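DUF3256 domain-containing protein (Porphyromonas gingivalis W83, PDB 2P3P) is of unknown function, probably sits at a membrane in its full-length form, and can bind a magnesium ion. Local coordinates at residues 14-17 and 18-21; 62-65 and 66-69; 130-133 and 134-138; 145-148 and 149-152; 196-200 and 201-205. All coordinates share one frame; numbering follows the deposited sequence.

Contact 1 (14-17 and 18-21)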
loop_
_atom_site.group_PDB
_atom_site.type_symbol
_atom_site.label_atom_id
_atom_site.label_comp_id
_atom_site.label_asym_id
_atom_site.label_seq_id
_atom_site.Cartn_x
_atom_site.Cartn_y
_atom_site.Cartn_z
ATOM N N ARG A 14 -5.202 13.567 13.871
ATOM C CA ARG A 14 -6.420 13.313 14.651
ATOM C C ARG A 14 -6.878 11.868 14.533
ATOM O O ARG A 14 -7.147 11.203 15.527
ATOM C CB ARG A 14 -7.551 14.223 14.188
ATOM C CG ARG A 14 -7.227 15.706 14.300
ATOM C CD ARG A 14 -8.475 16.517 14.595
ATOM N NE ARG A 14 -9.399 16.568 13.462
ATOM C CZ ARG A 14 -9.250 17.347 12.387
ATOM N NH1 ARG A 14 -8.189 18.147 12.262
ATOM N NH2 ARG A 14 -10.165 17.311 11.417
ATOM N N CYS A 15 -6.963 11.382 13.304
ATOM C CA CYS A 15 -7.438 10.006 13.040
ATOM C C CYS A 15 -6.504 8.962 13.619
ATOM O O CYS A 15 -6.958 7.971 14.214
ATOM C CB CYS A 15 -7.627 9.806 11.532
ATOM S SG CYS A 15 -8.907 10.811 10.823
ATOM N N PHE A 16 -5.204 9.188 13.452
ATOM C CA PHE A 16 -4.185 8.297 13.999
ATOM C C PHE A 16 -4.263 8.188 15.513
ATOM O O PHE A 16 -4.147 7.088 16.105
ATOM C CB PHE A 16 -2.794 8.794 13.624
ATOM C CG PHE A 16 -1.708 7.845 13.973
ATOM C CD1 PHE A 16 -1.667 6.598 13.409
ATOM C CD2 PHE A 16 -0.664 8.231 14.820
ATOM C CE1 PHE A 16 -0.636 5.715 13.687
ATOM C CE2 PHE A 16 0.376 7.354 15.087
ATOM C CZ PHE A 16 0.377 6.093 14.537
ATOM N N LEU A 17 -4.446 9.320 16.181
ATOM C CA LEU A 17 -4.504 9.325 17.625
ATOM C C LEU A 17 -5.765 8.558 18.113
ATOM O O LEU A 17 -5.713 7.858 19.126
ATOM C CB LEU A 17 -4.550 10.754 18.139
ATOM C CG LEU A 17 -3.269 11.581 18.085
ATOM C CD1 LEU A 17 -3.583 13.034 18.392
ATOM C CD2 LEU A 17 -2.244 11.052 19.096
ATOM N N ALA A 18 -6.877 8.722 17.404
ATOM C CA ALA A 18 -8.158 8.065 17.771
ATOM C C ALA A 18 -8.428 6.702 17.117
ATOM O O ALA A 18 -9.512 6.121 17.272
ATOM C CB ALA A 18 -9.314 9.016 17.486
HETATM N N MSE A 19 -7.462 6.165 16.386
HETATM C CA MSE A 19 -7.618 4.847 15.756
HETATM C C MSE A 19 -7.735 3.787 16.870
HETATM O O MSE A 19 -6.929 3.779 17.785
HETATM C CB MSE A 19 -6.397 4.572 14.879
HETATM C CG MSE A 19 -6.409 3.259 14.106
HETATM SE SE MSE A 19 -4.752 3.094 13.095
HETATM C CE MSE A 19 -3.567 3.012 14.629
ATOM N N PRO A 20 -8.773 2.932 16.832
ATOM C CA PRO A 20 -8.872 1.890 17.847
ATOM C C PRO A 20 -7.660 0.946 17.731
ATOM O O PRO A 20 -7.216 0.584 16.615
ATOM C CB PRO A 20 -10.159 1.129 17.470
ATOM C CG PRO A 20 -10.996 2.104 16.640
ATOM C CD PRO A 20 -9.914 2.926 15.887
ATOM N N GLU A 21 -7.135 0.539 18.875
ATOM C CA GLU A 21 -6.052 -0.453 18.891
ATOM C C GLU A 21 -6.404 -1.714 18.071
ATOM O O GLU A 21 -5.539 -2.281 17.382
ATOM C CB GLU A 21 -5.721 -0.844 20.336
ATOM C CG GLU A 21 -4.538 -1.776 20.452
ATOM C CD GLU A 21 -4.110 -2.036 21.897
ATOM O OE1 GLU A 21 -4.239 -1.149 22.762
ATOM O OE2 GLU A 21 -3.612 -3.141 22.152
#
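Phe16 and Met19, three residues apart where helix 11-18 runs out, meet through a ring carbon and a methyl group: CE1 of Phe16 lies 4.1 Å from CE of Met19, which is a selenomethionine. Met19 leaves the backbone fully extended through its first two torsions and bends only at the last (chi3 64°), a turn that swings CE back toward the phenyl ring. The CB of Met19 also rests on the helix end, 3.5 Å from Cys15 O.

Two backbone hydrogen bonds accompany this packing. Ala18 N donates to Arg14 O at 3.1 Å, the last regular i+4 bond of the helix within these residues. One residue on, the spacing shortens: Met19 N reaches Phe16 O at 3.5 Å, a weak i+3 bond. With Met19 the chain takes up an extended backbone and leaves the helix.

Two carbonyls are bonded from outside: Cys15 O by Trp114 NE1 and Met19 O by Arg32 NH2. Phe16 and Leu17 pack on Cys36 of helix 29-39, while Phe16 also reaches Phe61 and Leu63 of strand 58-64. Met80 of strand 77-84 touches both Phe16 and Met19, so the helix end is held against the large antiparallel sheet.

Contact 2 (62-65 and 66-69)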
loop_
_atom_site.group_PDB
_atom_site.type_symbol
_atom_site.label_atom_id
_atom_site.label_comp_id
_atom_site.label_asym_id
_atom_site.label_seq_id
_atom_site.Cartn_x
_atom_site.Cartn_y
_atom_site.Cartn_z
ATOM N N LEU A 62 7.395 6.694 10.548
ATOM C CA LEU A 62 7.580 7.986 9.939
ATOM C C LEU A 62 6.254 8.723 10.072
ATOM O O LEU A 62 5.262 8.283 9.526
ATOM C CB LEU A 62 7.963 7.874 8.464
ATOM C CG LEU A 62 9.307 7.192 8.192
ATOM C CD1 LEU A 62 9.546 7.168 6.691
ATOM C CD2 LEU A 62 10.441 7.885 8.924
ATOM N N LEU A 63 6.267 9.813 10.837
ATOM C CA LEU A 63 5.077 10.596 11.166
ATOM C C LEU A 63 5.149 11.963 10.477
ATOM O O LEU A 63 5.965 12.785 10.833
ATOM C CB LEU A 63 4.940 10.778 12.683
ATOM C CG LEU A 63 4.881 9.486 13.515
ATOM C CD1 LEU A 63 4.961 9.849 15.001
ATOM C CD2 LEU A 63 3.627 8.656 13.258
ATOM N N ASN A 64 4.275 12.169 9.500
ATOM C CA ASN A 64 4.178 13.424 8.777
ATOM C C ASN A 64 2.688 13.861 8.759
ATOM O O ASN A 64 1.793 13.038 8.853
ATOM C CB ASN A 64 4.785 13.211 7.363
ATOM C CG ASN A 64 4.779 14.465 6.501
ATOM O OD1 ASN A 64 3.716 14.983 6.138
ATOM N ND2 ASN A 64 5.972 14.935 6.134
ATOM N N ARG A 65 2.459 15.173 8.683
ATOM C CA ARG A 65 1.094 15.732 8.659
ATOM C C ARG A 65 0.236 15.139 7.547
ATOM O O ARG A 65 -1.001 15.090 7.667
ATOM C CB ARG A 65 1.125 17.267 8.521
ATOM C CG ARG A 65 -0.229 17.939 8.792
ATOM C CD ARG A 65 -0.285 19.366 8.289
ATOM N NE ARG A 65 -1.532 20.031 8.674
ATOM C CZ ARG A 65 -1.778 20.509 9.888
ATOM N NH1 ARG A 65 -0.851 20.448 10.841
ATOM N NH2 ARG A 65 -2.940 21.106 10.135
ATOM N N ASN A 66 0.883 14.737 6.456
ATOM C CA ASN A 66 0.185 14.173 5.306
ATOM C C ASN A 66 0.355 12.696 5.024
ATOM O O ASN A 66 -0.300 12.184 4.121
ATOM C CB ASN A 66 0.516 14.982 4.061
ATOM C CG ASN A 66 0.033 16.415 4.188
ATOM O OD1 ASN A 66 0.803 17.349 3.998
ATOM N ND2 ASN A 66 -1.241 16.586 4.537
ATOM N N PHE A 67 1.176 12.006 5.794
ATOM C CA PHE A 67 1.260 10.542 5.662
ATOM C C PHE A 67 1.973 9.941 6.891
ATOM O O PHE A 67 2.806 10.611 7.538
ATOM C CB PHE A 67 2.038 10.179 4.388
ATOM C CG PHE A 67 3.501 10.598 4.432
ATOM C CD1 PHE A 67 4.461 9.733 4.951
ATOM C CD2 PHE A 67 3.912 11.822 3.939
ATOM C CE1 PHE A 67 5.775 10.100 5.027
ATOM C CE2 PHE A 67 5.294 12.196 4.026
ATOM C CZ PHE A 67 6.181 11.337 4.554
ATOM N N ILE A 68 1.641 8.692 7.202
ATOM C CA ILE A 68 2.319 7.911 8.220
ATOM C C ILE A 68 2.771 6.593 7.558
ATOM O O ILE A 68 1.971 5.917 6.903
ATOM C CB ILE A 68 1.368 7.625 9.408
ATOM C CG1 ILE A 68 1.076 8.955 10.141
ATOM C CG2 ILE A 68 1.920 6.507 10.302
ATOM C CD1 ILE A 68 -0.018 8.881 11.102
ATOM N N ARG A 69 4.045 6.242 7.755
ATOM C CA ARG A 69 4.602 5.013 7.200
ATOM C C ARG A 69 5.213 4.262 8.350
ATOM O O ARG A 69 6.089 4.795 9.064
ATOM C CB ARG A 69 5.636 5.311 6.102
ATOM C CG ARG A 69 6.169 4.034 5.379
ATOM C CD ARG A 69 7.287 4.344 4.378
ATOM N NE ARG A 69 6.986 5.259 3.275
ATOM C CZ ARG A 69 6.365 4.940 2.148
ATOM N NH1 ARG A 69 5.818 3.731 1.939
ATOM N NH2 ARG A 69 6.206 5.879 1.237
HETATM O O HOH W 1 3.452 16.950 4.226
#
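Asn64 OD1 is gripped by two donors: the backbone N of Asn66, 2.9 Å away, and a water 2.8 Å away. The Asn66 N-H points almost straight at it (173°), in the carbonyl plane and on a lone pair, which fixes the rotation of the amide. The water also donates to Asn66 OD1, so it bridges the two asparagine side chains. This is the tight turn of a beta hairpin, in which strands 58-64 and 67-72 run antiparallel and the bond from Asn66 N to Asn64 OD1 makes an Asx turn at the bend.

Along the strands, Leu62 and Arg69 form a hydrogen-bonded pair. Leu62 N to Arg69 O is short at 2.7 Å, and the return bond from Arg69 N to Leu62 O measures 3.0 Å. Nearer the turn the pairing is looser: Asn64 N still donates to Phe67 O, but Phe67 N approaches Asn64 O from above the carbonyl plane.

On one face of the sheet, Leu63 CD2 packs 4.0 Å from Ile68 CG2, and both side chains pack against Phe16 of helix 11-18. Leu62, Asn64, Phe67 and Arg69 line the other, where Arg69 forms salt bridges with Glu77 and Glu161, and Asn64 ND2 bonds Thr46 OG1. Phe67 takes the hindered first torsion, CG between the backbone N and carbonyl carbon (chi1 66°), and its ring thereby lies against Asn64. The amide is stacked on the ring, their planes 15° apart, with Asn64 CB 3.6 Å from the ring centroid in a CH-pi contact.

Contact 3 (130-133 and 134-138); sequences DFFL and PHTDR
The Phe132 ring receives Arg138 at its edge: NH2 of the guanidinium lies near the ring plane, 3.7 Å from Phe132 CD2. The two flat groups are turned 48° against each other, so they do not stack. Thr136 CG2 comes to the same ring carbon, 3.8 Å from Phe132 CD2, and approaches the ring obliquely. Beyond these residues, Phe187 meets Phe132 edge-to-face. The chain of Arg138 is extended from CG to NE, which carries the guanidinium back across to Phe132; there NH2 also forms a salt bridge with Glu129, so its place beside the ring is set by a charged partner as well.

Thr136 divides its two branches between different tasks. CG2 lies anti to the backbone N and faces the aromatic ring, whereas OG1 donates a hydrogen bond to Leu133 O at 2.8 Å. The hydroxyl stands 35° out of the carbonyl plane, and it also passes 3.6 Å from Phe132 CB. A side chain thus bonds the carbonyl three residues back, tying the first and last residues of the turn together.

The peptide link itself brings Leu133 CB beside Pro134 CD. Pro134 and His135 occupy the two central positions of the bend, His135 with positive phi (69°). Leu133 to Thr136 is a type II beta turn, here closed by a threonine hydroxyl within the surface loop between strand 116-117 and helix 141-146.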
loop_
_atom_site.group_PDB
_atom_site.type_symbol
_atom_site.label_atom_id
_atom_site.label_comp_id
_atom_site.label_asym_id
_atom_site.label_seq_id
_atom_site.Cartn_x
_atom_site.Cartn_y
_atom_site.Cartn_z
ATOM N N ASP A 130 -2.753 -6.502 -17.643
ATOM C CA ASP A 130 -2.451 -5.064 -17.658
ATOM C C ASP A 130 -0.959 -4.742 -17.656
ATOM O O ASP A 130 -0.583 -3.604 -17.963
ATOM C CB ASP A 130 -3.165 -4.364 -16.517
ATOM C CG ASP A 130 -4.675 -4.490 -16.633
ATOM O OD1 ASP A 130 -5.194 -4.553 -17.767
ATOM O OD2 ASP A 130 -5.328 -4.527 -15.587
ATOM N N PHE A 131 -0.131 -5.731 -17.329
ATOM C CA PHE A 131 1.313 -5.543 -17.207
ATOM C C PHE A 131 2.011 -6.178 -18.418
ATOM O O PHE A 131 3.257 -6.288 -18.464
ATOM C CB PHE A 131 1.827 -6.189 -15.909
ATOM C CG PHE A 131 1.342 -5.528 -14.666
ATOM C CD1 PHE A 131 2.061 -4.471 -14.094
ATOM C CD2 PHE A 131 0.152 -5.912 -14.073
ATOM C CE1 PHE A 131 1.616 -3.835 -12.954
ATOM C CE2 PHE A 131 -0.307 -5.255 -12.932
ATOM C CZ PHE A 131 0.444 -4.214 -12.379
ATOM N N PHE A 132 1.214 -6.566 -19.421
ATOM C CA PHE A 132 1.808 -7.177 -20.601
ATOM C C PHE A 132 2.371 -6.124 -21.554
ATOM O O PHE A 132 1.811 -5.024 -21.708
ATOM C CB PHE A 132 0.800 -8.063 -21.356
ATOM C CG PHE A 132 0.402 -9.338 -20.647
ATOM C CD1 PHE A 132 0.978 -9.751 -19.420
ATOM C CD2 PHE A 132 -0.559 -10.136 -21.226
ATOM C CE1 PHE A 132 0.570 -10.927 -18.813
ATOM C CE2 PHE A 132 -0.984 -11.313 -20.621
ATOM C CZ PHE A 132 -0.419 -11.711 -19.420
ATOM N N LEU A 133 3.478 -6.475 -22.215
ATOM C CA LEU A 133 4.075 -5.662 -23.274
ATOM C C LEU A 133 3.189 -5.657 -24.505
ATOM O O LEU A 133 2.275 -6.501 -24.627
ATOM C CB LEU A 133 5.442 -6.248 -23.682
ATOM C CG LEU A 133 6.530 -6.025 -22.659
ATOM C CD1 LEU A 133 7.742 -6.901 -22.971
ATOM C CD2 LEU A 133 6.860 -4.530 -22.558
ATOM N N PRO A 134 3.407 -4.695 -25.411
ATOM C CA PRO A 134 2.649 -4.703 -26.665
ATOM C C PRO A 134 2.778 -6.006 -27.441
ATOM O O PRO A 134 3.813 -6.699 -27.347
ATOM C CB PRO A 134 3.232 -3.512 -27.447
ATOM C CG PRO A 134 3.809 -2.612 -26.401
ATOM C CD PRO A 134 4.280 -3.515 -25.302
ATOM N N HIS A 135 1.709 -6.343 -28.173
ATOM C CA HIS A 135 1.696 -7.462 -29.141
ATOM C C HIS A 135 1.766 -8.808 -28.490
ATOM O O HIS A 135 2.125 -9.801 -29.124
ATOM C CB HIS A 135 2.861 -7.356 -30.167
ATOM C CG HIS A 135 2.793 -6.153 -31.038
ATOM N ND1 HIS A 135 3.791 -5.831 -31.945
ATOM C CD2 HIS A 135 1.857 -5.181 -31.146
ATOM C CE1 HIS A 135 3.459 -4.722 -32.578
ATOM N NE2 HIS A 135 2.301 -4.298 -32.102
ATOM N N THR A 136 1.440 -8.893 -27.200
ATOM C CA THR A 136 1.530 -10.186 -26.535
ATOM C C THR A 136 0.654 -11.239 -27.193
ATOM O O THR A 136 -0.529 -10.996 -27.401
ATOM C CB THR A 136 1.151 -10.038 -25.073
ATOM O OG1 THR A 136 2.219 -9.312 -24.450
ATOM C CG2 THR A 136 0.960 -11.423 -24.451
ATOM N N ASP A 137 1.257 -12.387 -27.539
ATOM C CA ASP A 137 0.553 -13.518 -28.156
ATOM C C ASP A 137 0.247 -14.566 -27.080
ATOM O O ASP A 137 1.138 -15.259 -26.572
ATOM C CB ASP A 137 1.404 -14.120 -29.292
ATOM C CG ASP A 137 0.722 -15.268 -29.997
ATOM O OD1 ASP A 137 -0.466 -15.557 -29.679
ATOM O OD2 ASP A 137 1.358 -15.860 -30.896
ATOM N N ARG A 138 -1.025 -14.699 -26.736
ATOM C CA ARG A 138 -1.455 -15.694 -25.747
ATOM C C ARG A 138 -1.377 -17.136 -26.229
ATOM O O ARG A 138 -1.727 -18.060 -25.476
ATOM C CB ARG A 138 -2.864 -15.350 -25.244
ATOM C CG ARG A 138 -2.872 -14.050 -24.419
ATOM C CD ARG A 138 -4.200 -13.336 -24.401
ATOM N NE ARG A 138 -4.070 -12.086 -23.651
ATOM C CZ ARG A 138 -3.633 -10.928 -24.147
ATOM N NH1 ARG A 138 -3.260 -10.794 -25.440
ATOM N NH2 ARG A 138 -3.575 -9.890 -23.328
#

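Contact 4 (145-148 and 149-152); sequences AIYA and SLTP
Ile146 O and Tyr147 O accept the backbone bonds that continue the winding of the chain through Leu150. Ser149 N reaches Ile146 O at 2.7 Å, and Leu150 N reaches Tyr147 O at 3.0 Å; both span three residues. Each donor stands above the plane of its carbonyl, Leu150 N as much as 58° out of it. Tyr147 O has a second partner, a water that donates to it at 2.8 Å and is also hydrogen-bonded to Thr151 OG1 at 3.0 Å. The same water lies over the centre of one face of the Tyr147 ring, 3.6 Å above its plane. Farther along, Leu150 O accepts a bond from Ser153 OG.

Beside the polar bonds, Ile146 CG2 packs 3.9 Å from Leu150 CD2, with the two side chains crossing at about a right angle. Ile146 also touches Leu183 and Ala184 of helix 181-184, and Leu150 touches Leu188. The Ser149 side chain touches Leu176 and Glu180.

Ser149 binds magnesium in a structure of this protein, although no ion is bound to this chain. The bond to Ile146 O fixes Ser149 through its main chain, and OG makes no hydrogen bond within 145-152, which is consistent with a residue that can also serve a metal ion.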
loop_
_atom_site.group_PDB
_atom_site.type_symbol
_atom_site.label_atom_id
_atom_site.label_comp_id
_atom_site.label_asym_id
_atom_site.label_seq_id
_atom_site.Cartn_x
_atom_site.Cartn_y
_atom_site.Cartn_z
ATOM N N ALA A 145 4.227 -21.467 -21.625
ATOM C CA ALA A 145 5.184 -22.016 -20.680
ATOM C C ALA A 145 5.141 -21.288 -19.320
ATOM O O ALA A 145 5.343 -21.908 -18.273
ATOM C CB ALA A 145 6.610 -21.989 -21.281
ATOM N N ILE A 146 4.885 -19.979 -19.319
ATOM C CA ILE A 146 4.907 -19.167 -18.079
ATOM C C ILE A 146 3.501 -19.023 -17.454
ATOM O O ILE A 146 3.396 -18.728 -16.275
ATOM C CB ILE A 146 5.418 -17.732 -18.369
ATOM C CG1 ILE A 146 6.854 -17.754 -18.896
ATOM C CG2 ILE A 146 5.243 -16.766 -17.121
ATOM C CD1 ILE A 146 7.808 -18.680 -18.123
ATOM N N TYR A 147 2.452 -19.282 -18.235
ATOM C CA TYR A 147 1.070 -18.992 -17.861
ATOM C C TYR A 147 0.742 -19.382 -16.416
ATOM O O TYR A 147 0.247 -18.582 -15.636
ATOM C CB TYR A 147 0.089 -19.746 -18.774
ATOM C CG TYR A 147 -1.332 -19.497 -18.389
ATOM C CD1 TYR A 147 -1.900 -18.252 -18.618
ATOM C CD2 TYR A 147 -2.101 -20.464 -17.730
ATOM C CE1 TYR A 147 -3.197 -17.970 -18.258
ATOM C CE2 TYR A 147 -3.424 -20.183 -17.364
ATOM C CZ TYR A 147 -3.954 -18.921 -17.633
ATOM O OH TYR A 147 -5.243 -18.574 -17.293
ATOM N N ALA A 148 0.997 -20.628 -16.069
ATOM C CA ALA A 148 0.653 -21.118 -14.727
ATOM C C ALA A 148 1.479 -20.442 -13.608
ATOM O O ALA A 148 1.062 -20.468 -12.426
ATOM C CB ALA A 148 0.766 -22.622 -14.668
ATOM N N SER A 149 2.607 -19.815 -13.963
ATOM C CA SER A 149 3.404 -19.097 -12.990
ATOM C C SER A 149 2.948 -17.629 -12.780
ATOM O O SER A 149 3.474 -16.924 -11.901
ATOM C CB SER A 149 4.881 -19.176 -13.340
ATOM O OG SER A 149 5.362 -20.484 -13.106
ATOM N N LEU A 150 1.977 -17.178 -13.574
ATOM C CA LEU A 150 1.510 -15.795 -13.552
ATOM C C LEU A 150 0.555 -15.549 -12.381
ATOM O O LEU A 150 0.300 -14.405 -12.043
ATOM C CB LEU A 150 0.809 -15.448 -14.891
ATOM C CG LEU A 150 1.705 -15.239 -16.123
ATOM C CD1 LEU A 150 0.838 -14.972 -17.350
ATOM C CD2 LEU A 150 2.717 -14.106 -15.923
ATOM N N THR A 151 0.066 -16.629 -11.774
ATOM C CA THR A 151 -0.874 -16.566 -10.644
ATOM C C THR A 151 -0.319 -17.461 -9.532
ATOM O O THR A 151 -0.001 -18.618 -9.796
ATOM C CB THR A 151 -2.266 -17.054 -11.100
ATOM O OG1 THR A 151 -2.766 -16.202 -12.144
ATOM C CG2 THR A 151 -3.248 -17.071 -9.942
ATOM N N PRO A 152 -0.236 -16.980 -8.273
ATOM C CA PRO A 152 -0.792 -15.733 -7.707
ATOM C C PRO A 152 -0.122 -14.495 -8.271
ATOM O O PRO A 152 1.090 -14.448 -8.418
ATOM C CB PRO A 152 -0.542 -15.879 -6.192
ATOM C CG PRO A 152 -0.378 -17.314 -5.986
ATOM C CD PRO A 152 0.332 -17.813 -7.194
HETATM O O HOH W 2 -2.302 -18.097 -14.477
#

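Contact 5 (196-200 and 201-205)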
loop_
_atom_site.group_PDB
_atom_site.type_symbol
_atom_site.label_atom_id
_atom_site.label_comp_id
_atom_site.label_asym_id
_atom_site.label_seq_id
_atom_site.Cartn_x
_atom_site.Cartn_y
_atom_site.Cartn_z
ATOM N N ARG A 196 -4.597 7.761 -10.493
ATOM C CA ARG A 196 -4.796 9.065 -9.908
ATOM C C ARG A 196 -6.175 9.052 -9.247
ATOM O O ARG A 196 -7.152 8.535 -9.790
ATOM C CB ARG A 196 -4.716 10.150 -10.994
ATOM C CG ARG A 196 -4.663 11.538 -10.431
ATOM C CD ARG A 196 -4.362 12.586 -11.516
ATOM N NE ARG A 196 -4.715 13.889 -10.984
ATOM C CZ ARG A 196 -5.123 14.945 -11.697
ATOM N NH1 ARG A 196 -5.235 14.890 -13.026
ATOM N NH2 ARG A 196 -5.417 16.088 -11.068
ATOM N N TRP A 197 -6.241 9.622 -8.061
ATOM C CA TRP A 197 -7.495 9.786 -7.332
ATOM C C TRP A 197 -8.281 10.935 -7.949
ATOM O O TRP A 197 -7.821 12.088 -7.986
ATOM C CB TRP A 197 -7.180 10.086 -5.890
ATOM C CG TRP A 197 -8.342 10.168 -4.958
ATOM C CD1 TRP A 197 -8.870 11.287 -4.432
ATOM C CD2 TRP A 197 -9.071 9.070 -4.377
ATOM N NE1 TRP A 197 -9.870 10.971 -3.568
ATOM C CE2 TRP A 197 -10.004 9.619 -3.498
ATOM C CE3 TRP A 197 -8.976 7.691 -4.479
ATOM C CZ2 TRP A 197 -10.903 8.826 -2.757
ATOM C CZ3 TRP A 197 -9.876 6.902 -3.755
ATOM C CH2 TRP A 197 -10.815 7.476 -2.915
ATOM N N GLN A 198 -9.456 10.608 -8.453
ATOM C CA GLN A 198 -10.246 11.553 -9.188
ATOM C C GLN A 198 -11.677 11.265 -8.791
ATOM O O GLN A 198 -12.183 10.166 -9.035
ATOM C CB GLN A 198 -10.033 11.373 -10.700
ATOM C CG GLN A 198 -8.633 11.775 -11.192
ATOM C CD GLN A 198 -8.306 11.347 -12.633
ATOM O OE1 GLN A 198 -9.110 10.708 -13.314
ATOM N NE2 GLN A 198 -7.118 11.721 -13.105
ATOM N N SER A 199 -12.300 12.248 -8.146
ATOM C CA SER A 199 -13.689 12.163 -7.717
ATOM C C SER A 199 -13.985 10.855 -6.982
ATOM O O SER A 199 -14.859 10.066 -7.382
ATOM C CB SER A 199 -14.627 12.340 -8.917
ATOM O OG SER A 199 -14.505 11.252 -9.822
ATOM N N GLY A 200 -13.230 10.644 -5.913
ATOM C CA GLY A 200 -13.518 9.599 -4.951
ATOM C C GLY A 200 -13.173 8.196 -5.413
ATOM O O GLY A 200 -13.759 7.248 -4.897
ATOM N N ARG A 201 -12.264 8.052 -6.382
ATOM C CA ARG A 201 -11.780 6.722 -6.810
ATOM C C ARG A 201 -10.471 6.771 -7.599
ATOM O O ARG A 201 -10.101 7.790 -8.163
ATOM C CB ARG A 201 -12.839 6.009 -7.658
ATOM C CG ARG A 201 -13.178 6.748 -8.927
ATOM C CD ARG A 201 -14.108 5.937 -9.822
ATOM N NE ARG A 201 -15.340 5.446 -9.193
ATOM C CZ ARG A 201 -16.298 6.194 -8.633
ATOM N NH1 ARG A 201 -16.193 7.524 -8.531
ATOM N NH2 ARG A 201 -17.378 5.589 -8.139
ATOM N N PHE A 202 -9.747 5.659 -7.611
ATOM C CA PHE A 202 -8.499 5.585 -8.351
ATOM C C PHE A 202 -8.761 5.206 -9.826
ATOM O O PHE A 202 -9.445 4.237 -10.091
ATOM C CB PHE A 202 -7.542 4.610 -7.682
ATOM C CG PHE A 202 -6.797 5.203 -6.519
ATOM C CD1 PHE A 202 -5.836 6.168 -6.740
ATOM C CD2 PHE A 202 -7.026 4.767 -5.197
ATOM C CE1 PHE A 202 -5.157 6.749 -5.680
ATOM C CE2 PHE A 202 -6.313 5.318 -4.122
ATOM C CZ PHE A 202 -5.378 6.318 -4.358
ATOM N N VAL A 203 -8.187 5.999 -10.746
ATOM C CA VAL A 203 -8.415 5.871 -12.167
ATOM C C VAL A 203 -7.060 5.714 -12.839
ATOM O O VAL A 203 -6.113 6.483 -12.562
ATOM C CB VAL A 203 -9.135 7.159 -12.683
ATOM C CG1 VAL A 203 -9.323 7.133 -14.186
ATOM C CG2 VAL A 203 -10.489 7.295 -11.995
ATOM N N ARG A 204 -6.956 4.713 -13.705
ATOM C CA ARG A 204 -5.723 4.451 -14.404
ATOM C C ARG A 204 -5.340 5.676 -15.240
ATOM O O ARG A 204 -6.161 6.211 -15.977
ATOM C CB ARG A 204 -5.868 3.192 -15.267
ATOM C CG ARG A 204 -4.696 2.928 -16.179
ATOM C CD ARG A 204 -3.539 2.329 -15.417
ATOM N NE ARG A 204 -2.413 2.167 -16.307
ATOM C CZ ARG A 204 -2.298 1.171 -17.188
ATOM N NH1 ARG A 204 -3.223 0.220 -17.258
ATOM N NH2 ARG A 204 -1.232 1.113 -17.982
ATOM N N GLN A 205 -4.092 6.115 -15.084
ATOM C CA GLN A 205 -3.483 7.128 -15.954
ATOM C C GLN A 205 -2.677 6.485 -17.090
ATOM O O GLN A 205 -1.588 5.933 -16.861
ATOM C CB GLN A 205 -2.577 8.045 -15.127
ATOM C CG GLN A 205 -3.307 8.743 -13.998
ATOM C CD GLN A 205 -4.528 9.501 -14.502
ATOM O OE1 GLN A 205 -5.672 9.035 -14.361
ATOM N NE2 GLN A 205 -4.293 10.653 -15.126
#
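Trp197 carries its indole with CG anti to the backbone N (chi1 -175°), and Phe202, facing it across the hairpin, sends its CG anti to the carbonyl carbon instead (chi1 -81°); the two settings bring the side chains together at about a right angle. They form a T-shaped stack in which the Trp197 edge points into the Phe202 face. The six-membered ring of Trp197 and the Phe202 ring have centroids 4.9 Å apart and planes at 65°. Trp197 CE3 stands over the centre of the phenyl ring, 3.6 Å from Phe202 CE2. One face of the indole is covered by the turn, with Gly200 C and Arg201 N lying over it toward the rim.

The backbone ladder begins with Arg196 and Val203, a hydrogen-bonded pair: Arg196 N to Val203 O and Val203 N to Arg196 O are both 2.9 Å. Trp197 and Phe202 are the non-hydrogen-bonded pair that follows. Gln198 N then donates to Arg201 O at 2.9 Å, while the return bond from Arg201 N to Gln198 O is weak. Ser199 and Gly200, both with positive phi, make a two-residue turn close to type I'.

On the face of Arg196 and Val203, Val203 CB meets the end of Gln198, whose OE1 is 3.6 Å away, and Gln205 CG rests against Arg196 CB.

This beta hairpin of strands 193-197 and 202-204 forms one edge of the four-stranded sheet, with Phe202 also backbone-bonded to Phe122. Trp197 NE1 bonds Pro84 O, Trp197 and Phe202 both touch Leu83 of strand 77-84 in the larger sheet, and Phe202 packs on Leu166 of strand 165-170.

Two pairs of contacts touch. Phe16 of contact 1 lies on the hairpin of contact 2, with Phe16 CG 3.5 Å from Ile68 CD1 and Phe16 CE2 4.0 Å from Leu63 CD2, joining helix end and large sheet. On the opposite side of the chain's centre, contacts 3 and 4 meet where Phe132 CZ lies 4.1 Å from Leu150 CD1. Contact 4 holds the magnesium-binding Ser149, and the side chain of Phe132 is about 11 Å from that of Ser149. Contact 5, in the smaller sheet, comes within about 5 Å of contact 3 and about 11 Å of contact 2, nearest atoms in both cases, without touching either. Centres of contacts 1 and 3 are about 44 Å apart.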